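Local structure of LYND (Lyngbya aestuarii, 4V1T) at residues 156-159 with 160-163; 32-36 with 37-41. The protein probably acts as a zinc-containing, ATP-dependent YcaO cyclodehydratase that turns cysteines of a precursor peptide into thiazolines during cyanobactin biosynthesis. All coordinates share one frame; numbering follows the deposited sequence.

Contact 1: 156-159 with 160-163; sequences VLTD and DYLQ
From T158, just past the end of strand 154-157, the chain leads through D159 into a type I beta turn running from D160 to Q163. Its own backbone bond, Q163 N to D160 O at 3.4 Å, is weak. The T158 hydroxyl adds a second donor to that carbonyl: T158 OG1 lies 2.5 Å from D160 O, a short bond. The hydroxyl comes from above the carbonyl plane, not on a lone pair. With T158 OG1 anti to the backbone N (chi1 -171°), it is carried to the start of the turn. The T158 methyl, CG2, packs 3.6 Å from Y161 CD1, and the two side chains cross at about a right angle.

D159 and Q163 join their side chains across the bend. Q163 NE2 donates to D159 OD1 at 2.7 Å, with an N-H...O angle of 165°. It meets the syn lone pair, and carboxylate and amide are nearly coplanar. The Q163 chain bends at chi2 (-76°) to bring its amide back. Were D159 an alanine, the Q163 amide would probably lose the carboxylate that holds it flat and be freer to turn.

D160 forms an Asx turn: L162 N donates to D160 OD2 at 3.0 Å. The same oxygen makes a salt bridge with R215. Y161 OH bonds to G193 O, and Y161 O accepts from W204 NE1. Mostly buried polar groups thus pair within the turn or with neighbours, which implies that this irregular link to helix 165-176 keeps a defined shape.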
loop_
_atom_site.group_PDB
_atom_site.type_symbol
_atom_site.label_atom_id
_atom_site.label_comp_id
_atom_site.label_asym_id
_atom_site.label_seq_id
_atom_site.Cartn_x
_atom_site.Cartn_y
_atom_site.Cartn_z
ATOM N N VAL B 156 -0.464 -32.232 -4.391
ATOM C CA VAL B 156 -1.864 -32.536 -4.649
ATOM C C VAL B 156 -2.455 -31.538 -5.641
ATOM O O VAL B 156 -2.510 -30.343 -5.364
ATOM C CB VAL B 156 -2.688 -32.519 -3.346
ATOM C CG1 VAL B 156 -4.144 -32.893 -3.625
ATOM C CG2 VAL B 156 -2.093 -33.475 -2.333
ATOM N N LEU B 157 -2.895 -32.039 -6.796
ATOM C CA LEU B 157 -3.513 -31.198 -7.815
ATOM C C LEU B 157 -5.027 -31.292 -7.677
ATOM O O LEU B 157 -5.583 -32.387 -7.739
ATOM C CB LEU B 157 -3.101 -31.624 -9.222
ATOM C CG LEU B 157 -1.686 -32.145 -9.445
ATOM C CD1 LEU B 157 -1.449 -32.334 -10.932
ATOM C CD2 LEU B 157 -0.640 -31.213 -8.877
ATOM N N THR B 158 -5.684 -30.150 -7.485
ATOM C CA THR B 158 -7.124 -30.115 -7.289
ATOM C C THR B 158 -7.754 -29.146 -8.267
ATOM O O THR B 158 -7.055 -28.323 -8.860
ATOM C CB THR B 158 -7.502 -29.701 -5.851
ATOM O OG1 THR B 158 -8.912 -29.891 -5.650
ATOM C CG2 THR B 158 -7.125 -28.240 -5.576
ATOM N N ASP B 159 -9.071 -29.269 -8.440
ATOM C CA ASP B 159 -9.851 -28.299 -9.212
ATOM C C ASP B 159 -10.531 -27.311 -8.268
ATOM O O ASP B 159 -11.025 -26.270 -8.698
ATOM C CB ASP B 159 -10.893 -29.005 -10.093
ATOM C CG ASP B 159 -11.821 -29.918 -9.301
ATOM O OD1 ASP B 159 -11.438 -30.382 -8.212
ATOM O OD2 ASP B 159 -12.945 -30.178 -9.772
ATOM N N ASP B 160 -10.548 -27.642 -6.979
ATOM C CA ASP B 160 -11.108 -26.752 -5.969
ATOM C C ASP B 160 -10.453 -27.033 -4.630
ATOM O O ASP B 160 -10.184 -28.193 -4.304
ATOM C CB ASP B 160 -12.631 -26.924 -5.878
ATOM C CG ASP B 160 -13.303 -25.768 -5.169
ATOM O OD1 ASP B 160 -13.651 -24.774 -5.840
ATOM O OD2 ASP B 160 -13.482 -25.855 -3.937
ATOM N N TYR B 161 -10.211 -25.980 -3.853
ATOM C CA TYR B 161 -9.532 -26.121 -2.565
ATOM C C TYR B 161 -10.443 -26.603 -1.432
ATOM O O TYR B 161 -9.975 -26.825 -0.322
ATOM C CB TYR B 161 -8.870 -24.807 -2.175
ATOM C CG TYR B 161 -7.456 -24.661 -2.716
ATOM C CD1 TYR B 161 -7.141 -25.034 -4.014
ATOM C CD2 TYR B 161 -6.440 -24.147 -1.924
ATOM C CE1 TYR B 161 -5.847 -24.897 -4.507
ATOM C CE2 TYR B 161 -5.150 -24.014 -2.402
ATOM C CZ TYR B 161 -4.859 -24.387 -3.692
ATOM O OH TYR B 161 -3.577 -24.242 -4.167
ATOM N N LEU B 162 -11.730 -26.772 -1.715
ATOM C CA LEU B 162 -12.670 -27.310 -0.729
ATOM C C LEU B 162 -13.160 -28.700 -1.119
ATOM O O LEU B 162 -14.183 -29.168 -0.621
ATOM C CB LEU B 162 -13.865 -26.361 -0.541
ATOM C CG LEU B 162 -13.598 -25.058 0.227
ATOM C CD1 LEU B 162 -14.874 -24.226 0.286
ATOM C CD2 LEU B 162 -13.086 -25.337 1.634
ATOM N N GLN B 163 -12.419 -29.374 -1.990
ATOM C CA GLN B 163 -12.727 -30.763 -2.321
ATOM C C GLN B 163 -12.690 -31.614 -1.055
ATOM O O GLN B 163 -11.670 -31.653 -0.373
ATOM C CB GLN B 163 -11.733 -31.319 -3.342
ATOM C CG GLN B 163 -12.023 -30.921 -4.782
ATOM C CD GLN B 163 -13.183 -31.704 -5.379
ATOM O OE1 GLN B 163 -13.899 -32.402 -4.673
ATOM N NE2 GLN B 163 -13.364 -31.598 -6.692
#

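Contact 2: 32-36 with 37-41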
loop_
_atom_site.group_PDB
_atom_site.type_symbol
_atom_site.label_atom_id
_atom_site.label_comp_id
_atom_site.label_asym_id
_atom_site.label_seq_id
_atom_site.Cartn_x
_atom_site.Cartn_y
_atom_site.Cartn_z
ATOM N N HIS B 32 28.049 -6.487 -7.161
ATOM C CA HIS B 32 29.167 -6.436 -6.219
ATOM C C HIS B 32 30.455 -5.974 -6.888
ATOM O O HIS B 32 30.660 -6.185 -8.085
ATOM C CB HIS B 32 29.407 -7.807 -5.594
ATOM C CG HIS B 32 28.299 -8.268 -4.705
ATOM N ND1 HIS B 32 27.190 -8.936 -5.179
ATOM C CD2 HIS B 32 28.133 -8.167 -3.367
ATOM C CE1 HIS B 32 26.383 -9.221 -4.173
ATOM N NE2 HIS B 32 26.933 -8.768 -3.062
ATOM N N ALA B 33 31.320 -5.347 -6.098
ATOM C CA ALA B 33 32.618 -4.896 -6.579
ATOM C C ALA B 33 33.717 -5.423 -5.670
ATOM O O ALA B 33 33.661 -5.248 -4.454
ATOM C CB ALA B 33 32.668 -3.381 -6.646
ATOM N N LEU B 34 34.690 -6.098 -6.269
ATOM C CA LEU B 34 35.893 -6.501 -5.557
ATOM C C LEU B 34 37.048 -5.574 -5.928
ATOM O O LEU B 34 37.224 -5.220 -7.097
ATOM C CB LEU B 34 36.270 -7.937 -5.884
ATOM C CG LEU B 34 35.185 -9.001 -5.702
ATOM C CD1 LEU B 34 35.567 -10.248 -6.464
ATOM C CD2 LEU B 34 35.001 -9.319 -4.236
ATOM N N THR B 35 37.831 -5.186 -4.925
ATOM C CA THR B 35 38.993 -4.339 -5.152
ATOM C C THR B 35 40.263 -5.104 -4.798
ATOM O O THR B 35 40.376 -5.664 -3.711
ATOM C CB THR B 35 38.923 -3.046 -4.328
ATOM O OG1 THR B 35 37.674 -2.395 -4.579
ATOM C CG2 THR B 35 40.084 -2.099 -4.699
ATOM N N GLY B 36 41.209 -5.134 -5.730
ATOM C CA GLY B 36 42.478 -5.805 -5.493
ATOM C C GLY B 36 43.164 -6.255 -6.768
ATOM O O GLY B 36 42.539 -6.888 -7.628
ATOM N N GLN B 37 44.444 -5.902 -6.889
ATOM C CA GLN B 37 45.329 -6.443 -7.909
ATOM C C GLN B 37 45.129 -7.937 -8.082
ATOM O O GLN B 37 44.937 -8.418 -9.197
ATOM C CB GLN B 37 46.789 -6.210 -7.512
ATOM C CG GLN B 37 47.452 -5.024 -8.167
ATOM C CD GLN B 37 48.856 -4.813 -7.654
ATOM O OE1 GLN B 37 49.080 -4.002 -6.763
ATOM N NE2 GLN B 37 49.807 -5.553 -8.206
ATOM N N LEU B 38 45.199 -8.662 -6.966
ATOM C CA LEU B 38 45.102 -10.126 -6.978
ATOM C C LEU B 38 43.746 -10.634 -7.462
ATOM O O LEU B 38 43.659 -11.694 -8.074
ATOM C CB LEU B 38 45.384 -10.688 -5.587
ATOM C CG LEU B 38 46.840 -10.557 -5.141
ATOM C CD1 LEU B 38 46.965 -10.856 -3.657
ATOM C CD2 LEU B 38 47.742 -11.481 -5.957
ATOM N N TYR B 39 42.691 -9.883 -7.182
ATOM C CA TYR B 39 41.371 -10.271 -7.656
ATOM C C TYR B 39 41.334 -10.224 -9.179
ATOM O O TYR B 39 40.912 -11.175 -9.819
ATOM C CB TYR B 39 40.280 -9.378 -7.056
ATOM C CG TYR B 39 39.900 -9.708 -5.627
ATOM C CD1 TYR B 39 39.810 -11.016 -5.190
ATOM C CD2 TYR B 39 39.617 -8.703 -4.717
ATOM C CE1 TYR B 39 39.465 -11.314 -3.883
ATOM C CE2 TYR B 39 39.262 -8.991 -3.412
ATOM C CZ TYR B 39 39.190 -10.297 -3.002
ATOM O OH TYR B 39 38.845 -10.588 -1.702
ATOM N N CYS B 40 41.784 -9.121 -9.766
ATOM C CA CYS B 40 41.815 -9.010 -11.224
ATOM C C CYS B 40 42.591 -10.177 -11.817
ATOM O O CYS B 40 42.253 -10.708 -12.879
ATOM C CB CYS B 40 42.464 -7.699 -11.641
ATOM S SG CYS B 40 41.660 -6.240 -10.946
ATOM N N GLN B 41 43.631 -10.575 -11.102
ATOM C CA GLN B 41 44.536 -11.614 -11.555
ATOM C C GLN B 41 43.931 -13.019 -11.488
ATOM O O GLN B 41 44.144 -13.846 -12.380
ATOM C CB GLN B 41 45.800 -11.551 -10.704
ATOM C CG GLN B 41 47.023 -12.129 -11.353
ATOM C CD GLN B 41 48.263 -11.324 -11.032
ATOM O OE1 GLN B 41 48.376 -10.727 -9.957
ATOM N NE2 GLN B 41 49.200 -11.295 -11.969
#
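This is a strand-to-helix junction in the winged helix-turn-helix domain, where L34 and T35 at the end of strand 31-35, and G36 just after it, meet Y39 and C40 in the first turn of helix 37-42. G36 is the N-cap residue. Its carbonyl starts the helix: C40 N donates to G36 O at 3.2 Å, nearly straight at 167°. Y39 N adds a weak bond to G36 O at 3.0 Å.

The Y39 side chain points back toward the strand end. CG stands beside the backbone N (chi1 -78°), which turns the ring toward L34 and T35. L34 CB touches Y39 CD2 at 3.6 Å, while L34 CD1 lies over one face of the ring. T35 O sits at the ring edge, near its plane, 3.3 Å from Y39 CD2. G36 N also lies at the edge. A CB at G36 would probably crowd Y39 CD2 and, at these backbone angles, the carbonyl O of T35.

Helix 65-78 packs on the same ring through V71, R74 and L75. Strand 31-35 is an edge strand within its own chain, but a strand of another protein chain pairs with it antiparallel. Y39 OH and Q37 N each hydrogen-bond an acidic side chain of that chain. This fits the way such domains of RiPP enzymes bind a leader peptide as an added strand. The chemistry implies a mixed junction: L34 gives the ring an apolar contact, backbone polar atoms lie at its edge, and the helix start would probably help hold the acidic group at Q37 N.

Residues 32-41 come well before 156-163 in the chain, and the two contacts do not touch. Their centres are 53 Å apart and their nearest atoms about 34 Å. Contact 2 lies far out, its centre 52 Å from that of the chain, in the N-terminal domain, and borders a bound chain of another protein. The centre of contact 1 is 25 Å from that of the chain, at the end of strand 154-157 and in the loop after it. The Y161 side chain is about 14 Å from the zinc ion held by C203, C206, C311 and C314. Residues from 344 to 640 form the ADP pocket, so neither contact contributes to it. The probable leader-binding end and zinc-bearing middle are thus well apart.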